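Local atomic coordinates of breast cancer anti-estrogen resistance protein 1 (Mus musculus, PDB entry 5W93), a protein that acts as a docking protein that coordinates tyrosine-kinase-based signalling in cell adhesion and is implicated in cell migration, here represented by its paxillin-binding C-terminal domain. Residues A[12-17]-A[63-68]; A[50-55]-A[91-96]; A[57-62]-A[122-127]; A[16-21]-A[126-131]. The protein carries 2 engineered substitutions. All coordinates share one frame; numbering follows the deposited sequence.

Overall arrangement
The chain is a bundle of four long helices, 5-37, 42-69, 73-102 and 107-135, which forms the C-terminal, FAT-like domain of p130Cas. Contact 1 joins the first two helices, contact 2 the second and third, contact 3 the second and fourth, and contact 4 the first and fourth. Contacts 1, 3 and 4 cluster, their centres 7 to 10 Å apart, and they touch one another. Contact 2 lies on the other side of the chain's centre from contacts 1 and 4, its centre 21 Å and 19 Å from theirs, and is nested within the loop closed by contact 4. The bound paxillin peptide lies against residues of contact 2 and further residues of helix 42-69.

Contact 1. Residues A[12-17]-A[63-68]; sequences LFYLEQ and GDTLSR
Y14 reaches across from helix 5-37 and lies against L66 and T65 of helix 42-69. The buried part is at the base of the tyrosine, where CB of Y14 sits 3.9 Å from CG of L66. Its ring then runs past the leucine in the opposite sense, with CD2 of Y14 4.0 Å from CD2 of L66. This methyl approaches the ring obliquely. Placing the tyrosine CG anti to the carbonyl carbon (chi1 -83°) sends the ring from CB toward T65. There the far end of the tyrosine lies athwart the threonine and makes the closest touch of the contact, its OH 3.4 Å from the methyl CG2 of T65. The threonine hydroxyl is engaged on its own helix, in a hydrogen bond with O of F61, while CG2 is the branch offered to the tyrosine.

L66 is buried and continues inward to L131 of helix 107-135 and V79 of helix 73-102. The outer side is the solvent side: Y14 is only partly buried, and F13 beside it is exposed. CD2 of F13 packs 3.6 Å above the plane of the Y14 ring, over its centre. On the far flank of 63-68, NE of R68 and OD2 of D64 form a salt bridge at 3.5 Å, within one helix. The two helices thus meet through carbon and a single phenol oxygen set against a methyl group, so that cohesion at this edge of the four-helix bundle comes from dispersion and burial of apolar surface, with charge pairing left to the periphery.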
loop_
_atom_site.group_PDB
_atom_site.type_symbol
_atom_site.label_atom_id
_atom_site.label_comp_id
_atom_site.label_asym_id
_atom_site.label_seq_id
_atom_site.Cartn_x
_atom_site.Cartn_y
_atom_site.Cartn_z
ATOM N N LEU A 12 -12.011 15.403 4.546
ATOM C CA LEU A 12 -13.114 14.549 4.987
ATOM C C LEU A 12 -13.556 13.618 3.869
ATOM O O LEU A 12 -13.805 12.438 4.102
ATOM C CB LEU A 12 -14.313 15.378 5.471
ATOM C CG LEU A 12 -14.134 16.088 6.810
ATOM C CD1 LEU A 12 -15.328 17.020 7.082
ATOM C CD2 LEU A 12 -13.956 15.068 7.935
ATOM N N PHE A 13 -13.648 14.155 2.656
ATOM C CA PHE A 13 -14.000 13.353 1.497
ATOM C C PHE A 13 -12.980 12.215 1.256
ATOM O O PHE A 13 -13.355 11.051 1.095
ATOM C CB PHE A 13 -14.089 14.235 0.253
ATOM C CG PHE A 13 -14.481 13.483 -0.982
ATOM C CD1 PHE A 13 -15.815 13.168 -1.217
ATOM C CD2 PHE A 13 -13.531 13.105 -1.911
ATOM C CE1 PHE A 13 -16.185 12.476 -2.346
ATOM C CE2 PHE A 13 -13.893 12.406 -3.045
ATOM C CZ PHE A 13 -15.227 12.091 -3.259
ATOM N N TYR A 14 -11.698 12.541 1.216
ATOM C CA TYR A 14 -10.734 11.490 0.895
ATOM C C TYR A 14 -10.463 10.555 2.075
ATOM O O TYR A 14 -10.041 9.417 1.866
ATOM C CB TYR A 14 -9.443 12.091 0.334
ATOM C CG TYR A 14 -9.645 12.359 -1.140
ATOM C CD1 TYR A 14 -9.721 11.310 -2.044
ATOM C CD2 TYR A 14 -9.843 13.644 -1.614
ATOM C CE1 TYR A 14 -9.947 11.540 -3.393
ATOM C CE2 TYR A 14 -10.077 13.886 -2.966
ATOM C CZ TYR A 14 -10.128 12.833 -3.846
ATOM O OH TYR A 14 -10.351 13.079 -5.189
ATOM N N LEU A 15 -10.761 11.002 3.295
ATOM C CA LEU A 15 -10.767 10.099 4.453
ATOM C C LEU A 15 -11.788 8.986 4.228
ATOM O O LEU A 15 -11.519 7.817 4.461
ATOM C CB LEU A 15 -11.092 10.853 5.750
ATOM C CG LEU A 15 -11.256 10.012 7.025
ATOM C CD1 LEU A 15 -9.978 9.204 7.315
ATOM C CD2 LEU A 15 -11.608 10.887 8.235
ATOM N N GLU A 16 -12.977 9.369 3.774
ATOM C CA GLU A 16 -14.020 8.400 3.473
ATOM C C GLU A 16 -13.577 7.416 2.385
ATOM O O GLU A 16 -13.825 6.214 2.497
ATOM C CB GLU A 16 -15.310 9.130 3.068
ATOM C CG GLU A 16 -16.388 8.236 2.495
ATOM C CD GLU A 16 -16.208 7.986 1.005
ATOM O OE1 GLU A 16 -16.109 8.977 0.237
ATOM O OE2 GLU A 16 -16.138 6.799 0.614
ATOM N N GLN A 17 -12.952 7.926 1.326
ATOM C CA GLN A 17 -12.439 7.072 0.250
ATOM C C GLN A 17 -11.316 6.162 0.738
ATOM O O GLN A 17 -11.230 5.000 0.351
ATOM C CB GLN A 17 -11.926 7.911 -0.916
ATOM C CG GLN A 17 -12.830 7.920 -2.119
ATOM C CD GLN A 17 -12.080 8.191 -3.406
ATOM O OE1 GLN A 17 -10.843 8.100 -3.462
ATOM N NE2 GLN A 17 -12.820 8.518 -4.453
ATOM N N GLY A 63 -3.352 9.788 -1.871
ATOM C CA GLY A 63 -2.361 10.700 -1.346
ATOM C C GLY A 63 -1.883 11.687 -2.400
ATOM O O GLY A 63 -1.739 12.883 -2.132
ATOM N N ASP A 64 -1.643 11.180 -3.604
ATOM C CA ASP A 64 -1.185 12.007 -4.716
ATOM C C ASP A 64 -2.199 13.100 -5.086
ATOM O O ASP A 64 -1.855 14.266 -5.296
ATOM C CB ASP A 64 -0.921 11.121 -5.923
ATOM C CG ASP A 64 -0.079 11.805 -6.958
ATOM O OD1 ASP A 64 1.145 11.903 -6.746
ATOM O OD2 ASP A 64 -0.647 12.240 -7.975
ATOM N N THR A 65 -3.452 12.687 -5.179
ATOM C CA THR A 65 -4.560 13.573 -5.514
ATOM C C THR A 65 -4.759 14.636 -4.438
ATOM O O THR A 65 -4.912 15.819 -4.738
ATOM C CB THR A 65 -5.859 12.774 -5.682
ATOM O OG1 THR A 65 -5.715 11.858 -6.765
ATOM C CG2 THR A 65 -7.059 13.703 -5.964
ATOM N N LEU A 66 -4.746 14.202 -3.182
ATOM C CA LEU A 66 -4.863 15.105 -2.040
ATOM C C LEU A 66 -3.731 16.126 -1.959
ATOM O O LEU A 66 -3.968 17.313 -1.750
ATOM C CB LEU A 66 -4.878 14.302 -0.747
ATOM C CG LEU A 66 -6.149 14.147 0.047
ATOM C CD1 LEU A 66 -5.757 13.508 1.353
ATOM C CD2 LEU A 66 -6.803 15.512 0.258
ATOM N N SER A 67 -2.498 15.642 -2.086
ATOM C CA SER A 67 -1.308 16.480 -1.950
ATOM C C SER A 67 -1.245 17.552 -3.020
ATOM O O SER A 67 -0.763 18.657 -2.778
ATOM C CB SER A 67 -0.031 15.633 -2.017
ATOM O OG SER A 67 0.219 15.183 -3.338
ATOM N N ARG A 68 -1.731 17.224 -4.209
ATOM C CA ARG A 68 -1.679 18.173 -5.304
ATOM C C ARG A 68 -2.665 19.326 -5.118
ATOM O O ARG A 68 -2.449 20.419 -5.632
ATOM C CB ARG A 68 -1.947 17.464 -6.625
ATOM C CG ARG A 68 -0.747 16.675 -7.125
ATOM C CD ARG A 68 -0.791 16.512 -8.627
ATOM N NE ARG A 68 -1.675 15.434 -9.048
ATOM C CZ ARG A 68 -2.137 15.288 -10.287
ATOM N NH1 ARG A 68 -1.824 16.167 -11.234
ATOM N NH2 ARG A 68 -2.930 14.267 -10.581
#

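Contact 2. Residues A[50-55]-A[91-96]; sequences KFVILS and RGIVAT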
loop_
_atom_site.group_PDB
_atom_site.type_symbol
_atom_site.label_atom_id
_atom_site.label_comp_id
_atom_site.label_asym_id
_atom_site.label_seq_id
_atom_site.Cartn_x
_atom_site.Cartn_y
_atom_site.Cartn_z
ATOM N N LYS A 50 0.507 -9.220 -6.114
ATOM C CA LYS A 50 -0.045 -8.255 -7.053
ATOM C C LYS A 50 -1.366 -7.673 -6.539
ATOM O O LYS A 50 -1.636 -6.493 -6.744
ATOM C CB LYS A 50 -0.237 -8.891 -8.428
ATOM C CG LYS A 50 1.094 -9.208 -9.115
ATOM C CD LYS A 50 0.884 -9.552 -10.577
ATOM C CE LYS A 50 0.445 -10.977 -10.740
ATOM N NZ LYS A 50 1.084 -11.595 -11.951
ATOM N N PHE A 51 -2.185 -8.488 -5.878
ATOM C CA PHE A 51 -3.465 -7.993 -5.339
ATOM C C PHE A 51 -3.218 -6.949 -4.238
ATOM O O PHE A 51 -3.926 -5.928 -4.133
ATOM C CB PHE A 51 -4.320 -9.139 -4.759
ATOM C CG PHE A 51 -4.637 -10.252 -5.733
ATOM C CD1 PHE A 51 -4.698 -10.019 -7.104
ATOM C CD2 PHE A 51 -4.899 -11.536 -5.263
ATOM C CE1 PHE A 51 -5.005 -11.040 -7.993
ATOM C CE2 PHE A 51 -5.206 -12.571 -6.161
ATOM C CZ PHE A 51 -5.259 -12.316 -7.516
ATOM N N VAL A 52 -2.210 -7.216 -3.408
ATOM C CA VAL A 52 -1.837 -6.279 -2.344
ATOM C C VAL A 52 -1.361 -4.948 -2.929
ATOM O O VAL A 52 -1.758 -3.874 -2.479
ATOM C CB VAL A 52 -0.731 -6.867 -1.440
ATOM C CG1 VAL A 52 -0.122 -5.787 -0.574
ATOM C CG2 VAL A 52 -1.311 -7.984 -0.568
ATOM N N ILE A 53 -0.512 -5.037 -3.947
ATOM C CA ILE A 53 0.059 -3.868 -4.596
ATOM C C ILE A 53 -1.029 -3.028 -5.275
ATOM O O ILE A 53 -1.110 -1.814 -5.101
ATOM C CB ILE A 53 1.118 -4.300 -5.642
ATOM C CG1 ILE A 53 2.331 -4.890 -4.924
ATOM C CG2 ILE A 53 1.540 -3.131 -6.516
ATOM C CD1 ILE A 53 3.272 -5.671 -5.865
ATOM N N LEU A 54 -1.868 -3.686 -6.053
ATOM C CA LEU A 54 -2.946 -2.981 -6.722
ATOM C C LEU A 54 -3.876 -2.256 -5.738
ATOM O O LEU A 54 -4.230 -1.098 -5.945
ATOM C CB LEU A 54 -3.703 -3.980 -7.590
ATOM C CG LEU A 54 -5.202 -3.997 -7.808
ATOM C CD1 LEU A 54 -5.620 -2.859 -8.727
ATOM C CD2 LEU A 54 -5.485 -5.342 -8.436
ATOM N N SER A 55 -4.238 -2.916 -4.648
ATOM C CA SER A 55 -5.183 -2.328 -3.703
ATOM C C SER A 55 -4.525 -1.209 -2.864
ATOM O O SER A 55 -5.143 -0.171 -2.620
ATOM C CB SER A 55 -5.785 -3.422 -2.811
ATOM O OG SER A 55 -4.798 -4.016 -1.974
ATOM N N ARG A 91 7.495 -0.911 -4.031
ATOM C CA ARG A 91 8.684 -1.397 -4.748
ATOM C C ARG A 91 9.386 -2.491 -3.949
ATOM O O ARG A 91 9.885 -3.465 -4.522
ATOM C CB ARG A 91 9.662 -0.254 -5.050
ATOM C CG ARG A 91 9.170 0.696 -6.124
ATOM C CD ARG A 91 10.227 1.729 -6.497
ATOM N NE ARG A 91 10.460 2.701 -5.435
ATOM C CZ ARG A 91 9.878 3.896 -5.382
ATOM N NH1 ARG A 91 9.031 4.258 -6.335
ATOM N NH2 ARG A 91 10.141 4.731 -4.381
ATOM N N GLY A 92 9.422 -2.324 -2.632
ATOM C CA GLY A 92 9.972 -3.324 -1.738
ATOM C C GLY A 92 9.218 -4.645 -1.831
ATOM O O GLY A 92 9.820 -5.727 -1.789
ATOM N N ILE A 93 7.897 -4.570 -1.939
ATOM C CA ILE A 93 7.090 -5.770 -2.108
ATOM C C ILE A 93 7.352 -6.431 -3.477
ATOM O O ILE A 93 7.451 -7.659 -3.554
ATOM C CB ILE A 93 5.602 -5.454 -1.933
ATOM C CG1 ILE A 93 5.352 -5.043 -0.474
ATOM C CG2 ILE A 93 4.743 -6.662 -2.294
ATOM C CD1 ILE A 93 4.025 -4.439 -0.227
ATOM N N VAL A 94 7.485 -5.643 -4.543
ATOM C CA VAL A 94 7.840 -6.230 -5.842
ATOM C C VAL A 94 9.218 -6.943 -5.746
ATOM O O VAL A 94 9.359 -8.084 -6.171
ATOM C CB VAL A 94 7.864 -5.162 -6.961
ATOM C CG1 VAL A 94 8.434 -5.721 -8.270
ATOM C CG2 VAL A 94 6.448 -4.604 -7.180
ATOM N N ALA A 95 10.194 -6.274 -5.139
ATOM C CA ALA A 95 11.549 -6.820 -4.979
ATOM C C ALA A 95 11.568 -8.123 -4.181
ATOM O O ALA A 95 12.090 -9.141 -4.647
ATOM C CB ALA A 95 12.472 -5.786 -4.311
ATOM N N THR A 96 11.001 -8.097 -2.979
ATOM C CA THR A 96 11.025 -9.280 -2.131
ATOM C C THR A 96 10.177 -10.432 -2.672
ATOM O O THR A 96 10.507 -11.605 -2.448
ATOM C CB THR A 96 10.577 -8.960 -0.698
ATOM O OG1 THR A 96 9.250 -8.395 -0.703
ATOM C CG2 THR A 96 11.539 -7.985 -0.058
#
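With CG1 anti to the carbonyl carbon (chi1 -69°) and an extended second torsion, I53 carries its CD1 out toward helix 91-96, where it meets CG2 of V94 at 3.6 Å. The valine has this branch beside its backbone N, because CG1 takes the position anti to N (chi1 172°), and the isoleucine arm arrives nearly perpendicular to it. I93 joins from the preceding position: its branch methyl CG2 lies 4.0 Å from CG1 of I53, the two isoleucines lying alongside each other and pointing opposite ways. The other arm of I93 ends in CD1, 4.4 Å from CG1 of V52. This is the antiparallel packing of neighbouring helices in an up-and-down four-helix bundle; the axes of segments 50-55 and 91-96 come to 10.3 Å, with directions 169° apart. L120 of helix 107-135 touches both V52 and I93 on the core side. I53 and V94 also face the bound peptide, an acidic side chain of which pairs with NH1 of R91 while its backbone is hydrogen-bonded to NZ of K50. Behind the interface, OG1 of T96 donates to O of G92 at 2.9 Å, an oxygen that also accepts from the backbone N of T96.

Contact 3. Residues A[57-62]-A[122-127]; sequences HKLVFI and HSTQQF
L59 of helix 42-69 meets T124 and F127 of helix 107-135 in the core of the four-helix, FAT-like bundle; the centre of the contact lies about 5 Å from the centre of the chain. These are the second and fourth helices, which run in broadly the same direction and reach each other through the interior. Going along 122-127, S123 faces another neighbour: its side chain touches L85 and L89 of helix 73-102, and its OG is hydrogen-bonded to O of E119. T124 turns toward L59. Its CB is 3.7 Å from CD1 of the leucine and its CG2 3.8 Å, so one leucine methyl rests on the carbon side of the threonine, the leucine running transverse to it. The OG1 of T124 stands between the backbone N and the carbonyl carbon (chi1 59°), where it is hydrogen-bonded to O of G121, with O of L120 also within its reach as a shared acceptor; this buried hydroxyl is thus satisfied within its own helix. Q126 points to the third helix, where its OE1 is hydrogen-bonded to OH of Y82. One turn on from T124, F127 has its CG anti to the backbone N (chi1 178°) and swings its ring across to helix 42-69. There the ring lies 4.5 Å, measured at CE2, from CB of L59, and the same CE2 comes to 3.6 Å from the backbone O of L59, which approaches the ring obliquely.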
loop_
_atom_site.group_PDB
_atom_site.type_symbol
_atom_site.label_atom_id
_atom_site.label_comp_id
_atom_site.label_asym_id
_atom_site.label_seq_id
_atom_site.Cartn_x
_atom_site.Cartn_y
_atom_site.Cartn_z
ATOM N N HIS A 57 -2.067 0.623 -3.955
ATOM C CA HIS A 57 -1.759 1.706 -4.879
ATOM C C HIS A 57 -2.938 2.707 -4.918
ATOM O O HIS A 57 -2.752 3.897 -5.149
ATOM C CB HIS A 57 -1.453 1.163 -6.286
ATOM C CG HIS A 57 -0.864 2.177 -7.208
ATOM N ND1 HIS A 57 -1.636 3.047 -7.950
ATOM C CD2 HIS A 57 0.427 2.471 -7.515
ATOM C CE1 HIS A 57 -0.852 3.831 -8.667
ATOM N NE2 HIS A 57 0.406 3.495 -8.425
ATOM N N LYS A 58 -4.138 2.211 -4.678
ATOM C CA LYS A 58 -5.313 3.080 -4.555
ATOM C C LYS A 58 -5.087 4.149 -3.483
ATOM O O LYS A 58 -5.495 5.297 -3.652
ATOM C CB LYS A 58 -6.569 2.256 -4.229
ATOM C CG LYS A 58 -6.810 1.067 -5.175
ATOM C CD LYS A 58 -7.412 1.489 -6.515
ATOM C CE LYS A 58 -7.210 0.420 -7.599
ATOM N NZ LYS A 58 -5.772 0.320 -8.029
ATOM N N LEU A 59 -4.414 3.786 -2.391
ATOM C CA LEU A 59 -4.141 4.748 -1.334
ATOM C C LEU A 59 -3.037 5.726 -1.691
ATOM O O LEU A 59 -3.119 6.910 -1.343
ATOM C CB LEU A 59 -3.787 4.035 -0.037
ATOM C CG LEU A 59 -4.938 3.273 0.603
ATOM C CD1 LEU A 59 -4.358 2.372 1.650
ATOM C CD2 LEU A 59 -5.946 4.248 1.222
ATOM N N VAL A 60 -2.000 5.238 -2.371
ATOM C CA VAL A 60 -0.983 6.125 -2.905
ATOM C C VAL A 60 -1.630 7.197 -3.789
ATOM O O VAL A 60 -1.335 8.379 -3.664
ATOM C CB VAL A 60 0.069 5.365 -3.734
ATOM C CG1 VAL A 60 1.054 6.362 -4.358
ATOM C CG2 VAL A 60 0.803 4.335 -2.861
ATOM N N PHE A 61 -2.511 6.758 -4.677
ATOM C CA PHE A 61 -3.202 7.655 -5.606
ATOM C C PHE A 61 -4.029 8.706 -4.869
ATOM O O PHE A 61 -4.005 9.882 -5.229
ATOM C CB PHE A 61 -4.088 6.848 -6.555
ATOM C CG PHE A 61 -4.776 7.679 -7.613
ATOM C CD1 PHE A 61 -4.084 8.116 -8.733
ATOM C CD2 PHE A 61 -6.120 7.994 -7.497
ATOM C CE1 PHE A 61 -4.716 8.871 -9.716
ATOM C CE2 PHE A 61 -6.770 8.749 -8.472
ATOM C CZ PHE A 61 -6.067 9.188 -9.586
ATOM N N ILE A 62 -4.755 8.289 -3.837
ATOM C CA ILE A 62 -5.453 9.247 -2.979
ATOM C C ILE A 62 -4.482 10.267 -2.374
ATOM O O ILE A 62 -4.733 11.473 -2.383
ATOM C CB ILE A 62 -6.222 8.534 -1.848
ATOM C CG1 ILE A 62 -7.453 7.820 -2.420
ATOM C CG2 ILE A 62 -6.623 9.535 -0.756
ATOM C CD1 ILE A 62 -8.074 6.795 -1.468
ATOM N N HIS A 122 0.717 -1.698 8.242
ATOM C CA HIS A 122 0.878 -0.729 9.310
ATOM C C HIS A 122 0.921 0.711 8.788
ATOM O O HIS A 122 0.270 1.601 9.342
ATOM C CB HIS A 122 2.155 -1.049 10.097
ATOM C CG HIS A 122 2.862 0.152 10.622
ATOM N ND1 HIS A 122 2.463 0.812 11.774
ATOM C CD2 HIS A 122 3.954 0.820 10.175
ATOM C CE1 HIS A 122 3.277 1.820 12.004
ATOM N NE2 HIS A 122 4.193 1.850 11.046
ATOM N N SER A 123 1.691 0.940 7.728
ATOM C CA SER A 123 1.898 2.296 7.237
ATOM C C SER A 123 0.623 2.857 6.604
ATOM O O SER A 123 0.367 4.059 6.682
ATOM C CB SER A 123 3.052 2.338 6.229
ATOM O OG SER A 123 4.297 2.063 6.854
ATOM N N THR A 124 -0.182 1.995 5.986
ATOM C CA THR A 124 -1.441 2.452 5.384
ATOM C C THR A 124 -2.487 2.795 6.454
ATOM O O THR A 124 -3.253 3.752 6.312
ATOM C CB THR A 124 -2.031 1.399 4.403
ATOM O OG1 THR A 124 -2.281 0.165 5.088
ATOM C CG2 THR A 124 -1.079 1.162 3.207
ATOM N N GLN A 125 -2.513 2.009 7.519
ATOM C CA GLN A 125 -3.378 2.309 8.657
ATOM C C GLN A 125 -2.989 3.634 9.290
ATOM O O GLN A 125 -3.841 4.411 9.705
ATOM C CB GLN A 125 -3.305 1.202 9.710
ATOM C CG GLN A 125 -3.975 -0.081 9.291
ATOM C CD GLN A 125 -5.466 0.094 9.089
ATOM O OE1 GLN A 125 -6.128 0.850 9.817
ATOM N NE2 GLN A 125 -6.006 -0.597 8.097
ATOM N N GLN A 126 -1.681 3.870 9.359
ATOM C CA GLN A 126 -1.143 5.095 9.912
ATOM C C GLN A 126 -1.496 6.299 9.032
ATOM O O GLN A 126 -1.876 7.356 9.539
ATOM C CB GLN A 126 0.365 4.955 10.064
ATOM C CG GLN A 126 1.006 6.029 10.851
ATOM C CD GLN A 126 2.359 5.604 11.306
ATOM O OE1 GLN A 126 3.331 5.743 10.575
ATOM N NE2 GLN A 126 2.434 5.049 12.511
ATOM N N PHE A 127 -1.379 6.124 7.715
ATOM C CA PHE A 127 -1.807 7.139 6.748
ATOM C C PHE A 127 -3.264 7.542 6.993
ATOM O O PHE A 127 -3.584 8.723 7.093
ATOM C CB PHE A 127 -1.639 6.614 5.320
ATOM C CG PHE A 127 -2.110 7.572 4.242
ATOM C CD1 PHE A 127 -1.883 8.942 4.345
ATOM C CD2 PHE A 127 -2.764 7.085 3.107
ATOM C CE1 PHE A 127 -2.305 9.817 3.336
ATOM C CE2 PHE A 127 -3.191 7.947 2.091
ATOM C CZ PHE A 127 -2.959 9.318 2.206
#

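Contact 4. Residues A[16-21]-A[126-131]; sequences EQAEAN and QFRRVL. Engineered in segment 16-21: A18 (natural residue Cys).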
loop_
_atom_site.group_PDB
_atom_site.type_symbol
_atom_site.label_atom_id
_atom_site.label_comp_id
_atom_site.label_asym_id
_atom_site.label_seq_id
_atom_site.Cartn_x
_atom_site.Cartn_y
_atom_site.Cartn_z
ATOM N N GLU A 16 -12.977 9.369 3.774
ATOM C CA GLU A 16 -14.020 8.400 3.473
ATOM C C GLU A 16 -13.577 7.416 2.385
ATOM O O GLU A 16 -13.825 6.214 2.497
ATOM C CB GLU A 16 -15.310 9.130 3.068
ATOM C CG GLU A 16 -16.388 8.236 2.495
ATOM C CD GLU A 16 -16.208 7.986 1.005
ATOM O OE1 GLU A 16 -16.109 8.977 0.237
ATOM O OE2 GLU A 16 -16.138 6.799 0.614
ATOM N N GLN A 17 -12.952 7.926 1.326
ATOM C CA GLN A 17 -12.439 7.072 0.250
ATOM C C GLN A 17 -11.316 6.162 0.738
ATOM O O GLN A 17 -11.230 5.000 0.351
ATOM C CB GLN A 17 -11.926 7.911 -0.916
ATOM C CG GLN A 17 -12.830 7.920 -2.119
ATOM C CD GLN A 17 -12.080 8.191 -3.406
ATOM O OE1 GLN A 17 -10.843 8.100 -3.462
ATOM N NE2 GLN A 17 -12.820 8.518 -4.453
ATOM N N ALA A 18 -10.442 6.710 1.567
ATOM C CA ALA A 18 -9.361 5.919 2.154
ATOM C C ALA A 18 -9.924 4.760 2.983
ATOM O O ALA A 18 -9.417 3.644 2.909
ATOM C CB ALA A 18 -8.469 6.796 2.999
ATOM N N GLU A 19 -10.983 5.022 3.751
ATOM C CA GLU A 19 -11.566 4.004 4.630
ATOM C C GLU A 19 -12.145 2.858 3.806
ATOM O O GLU A 19 -11.911 1.689 4.109
ATOM C CB GLU A 19 -12.634 4.624 5.556
ATOM C CG GLU A 19 -12.014 5.422 6.714
ATOM C CD GLU A 19 -13.025 6.226 7.530
ATOM O OE1 GLU A 19 -14.202 6.314 7.123
ATOM O OE2 GLU A 19 -12.635 6.779 8.585
ATOM N N ALA A 20 -12.867 3.200 2.748
ATOM C CA ALA A 20 -13.350 2.204 1.786
ATOM C C ALA A 20 -12.216 1.382 1.148
ATOM O O ALA A 20 -12.297 0.152 1.071
ATOM C CB ALA A 20 -14.153 2.878 0.713
ATOM N N ASN A 21 -11.167 2.051 0.674
ATOM C CA ASN A 21 -10.056 1.330 0.037
ATOM C C ASN A 21 -9.262 0.469 1.016
ATOM O O ASN A 21 -8.655 -0.531 0.632
ATOM C CB ASN A 21 -9.104 2.305 -0.652
ATOM C CG ASN A 21 -9.631 2.783 -1.986
ATOM O OD1 ASN A 21 -9.758 3.981 -2.222
ATOM N ND2 ASN A 21 -9.928 1.847 -2.871
ATOM N N GLN A 126 -1.681 3.870 9.359
ATOM C CA GLN A 126 -1.143 5.095 9.912
ATOM C C GLN A 126 -1.496 6.299 9.032
ATOM O O GLN A 126 -1.876 7.356 9.539
ATOM C CB GLN A 126 0.365 4.955 10.064
ATOM C CG GLN A 126 1.006 6.029 10.851
ATOM C CD GLN A 126 2.359 5.604 11.306
ATOM O OE1 GLN A 126 3.331 5.743 10.575
ATOM N NE2 GLN A 126 2.434 5.049 12.511
ATOM N N PHE A 127 -1.379 6.124 7.715
ATOM C CA PHE A 127 -1.807 7.139 6.748
ATOM C C PHE A 127 -3.264 7.542 6.993
ATOM O O PHE A 127 -3.584 8.723 7.093
ATOM C CB PHE A 127 -1.639 6.614 5.320
ATOM C CG PHE A 127 -2.110 7.572 4.242
ATOM C CD1 PHE A 127 -1.883 8.942 4.345
ATOM C CD2 PHE A 127 -2.764 7.085 3.107
ATOM C CE1 PHE A 127 -2.305 9.817 3.336
ATOM C CE2 PHE A 127 -3.191 7.947 2.091
ATOM C CZ PHE A 127 -2.959 9.318 2.206
ATOM N N ARG A 128 -4.128 6.552 7.114
ATOM C CA ARG A 128 -5.550 6.814 7.337
ATOM C C ARG A 128 -5.781 7.536 8.668
ATOM O O ARG A 128 -6.573 8.473 8.744
ATOM C CB ARG A 128 -6.345 5.510 7.294
ATOM C CG ARG A 128 -7.855 5.743 7.243
ATOM C CD ARG A 128 -8.614 4.877 8.228
ATOM N NE ARG A 128 -8.658 5.451 9.568
ATOM C CZ ARG A 128 -7.921 5.029 10.590
ATOM N NH1 ARG A 128 -7.071 4.022 10.427
ATOM N NH2 ARG A 128 -8.036 5.615 11.777
ATOM N N ARG A 129 -5.075 7.108 9.713
ATOM C CA ARG A 129 -5.180 7.768 11.016
ATOM C C ARG A 129 -4.815 9.254 10.917
ATOM O O ARG A 129 -5.524 10.126 11.421
ATOM C CB ARG A 129 -4.291 7.070 12.049
ATOM C CG ARG A 129 -4.747 7.307 13.497
ATOM C CD ARG A 129 -3.815 6.669 14.514
ATOM N NE ARG A 129 -2.930 7.669 15.099
ATOM C CZ ARG A 129 -1.701 7.927 14.666
ATOM N NH1 ARG A 129 -1.197 7.247 13.649
ATOM N NH2 ARG A 129 -0.975 8.865 15.256
ATOM N N VAL A 130 -3.707 9.541 10.258
ATOM C CA VAL A 130 -3.262 10.912 10.052
ATOM C C VAL A 130 -4.258 11.770 9.243
ATOM O O VAL A 130 -4.478 12.944 9.567
ATOM C CB VAL A 130 -1.882 10.903 9.362
ATOM C CG1 VAL A 130 -1.543 12.257 8.785
ATOM C CG2 VAL A 130 -0.811 10.426 10.362
ATOM N N LEU A 131 -4.858 11.205 8.196
ATOM C CA LEU A 131 -5.922 11.921 7.474
ATOM C C LEU A 131 -7.062 12.325 8.402
ATOM O O LEU A 131 -7.598 13.421 8.292
ATOM C CB LEU A 131 -6.493 11.074 6.338
ATOM C CG LEU A 131 -5.606 10.801 5.131
ATOM C CD1 LEU A 131 -6.335 9.874 4.162
ATOM C CD2 LEU A 131 -5.248 12.125 4.469
#
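R128 leans from helix 107-135 toward E19 and A18 of helix 5-37. Its CG, placed anti to the backbone N (chi1 -169°), takes the chain from CB across to the other helix and lies 4.4 Å from CB of A18, an engineered alanine. The next carbon, CD, packs 3.8 Å from CG of E19, the closest touch between this pair. Bends at the second and third torsions then turn the arginine: NE remains 4.3 Å from OE2 of E19, beyond a salt bridge, and the guanidinium nitrogens beyond it head away from the carboxylate. The planes of the carboxylate and guanidinium are inclined by 34°, and the opposite charges probably attract only mildly at this partly exposed edge. On the inner side, CB of A18 meets CD1 of L131 at 3.9 Å. That same methyl lies above one face of the F127 ring, offset toward its rim, so it touches both the alanine and the phenylalanine. Segments 16-21 and 126-131 run antiparallel, with 157° between their directions and their axes 10.0 Å apart at closest approach. L131 extends further to L66 of helix 42-69 and V79 of helix 73-102, which places it where all four helices of the bundle converge.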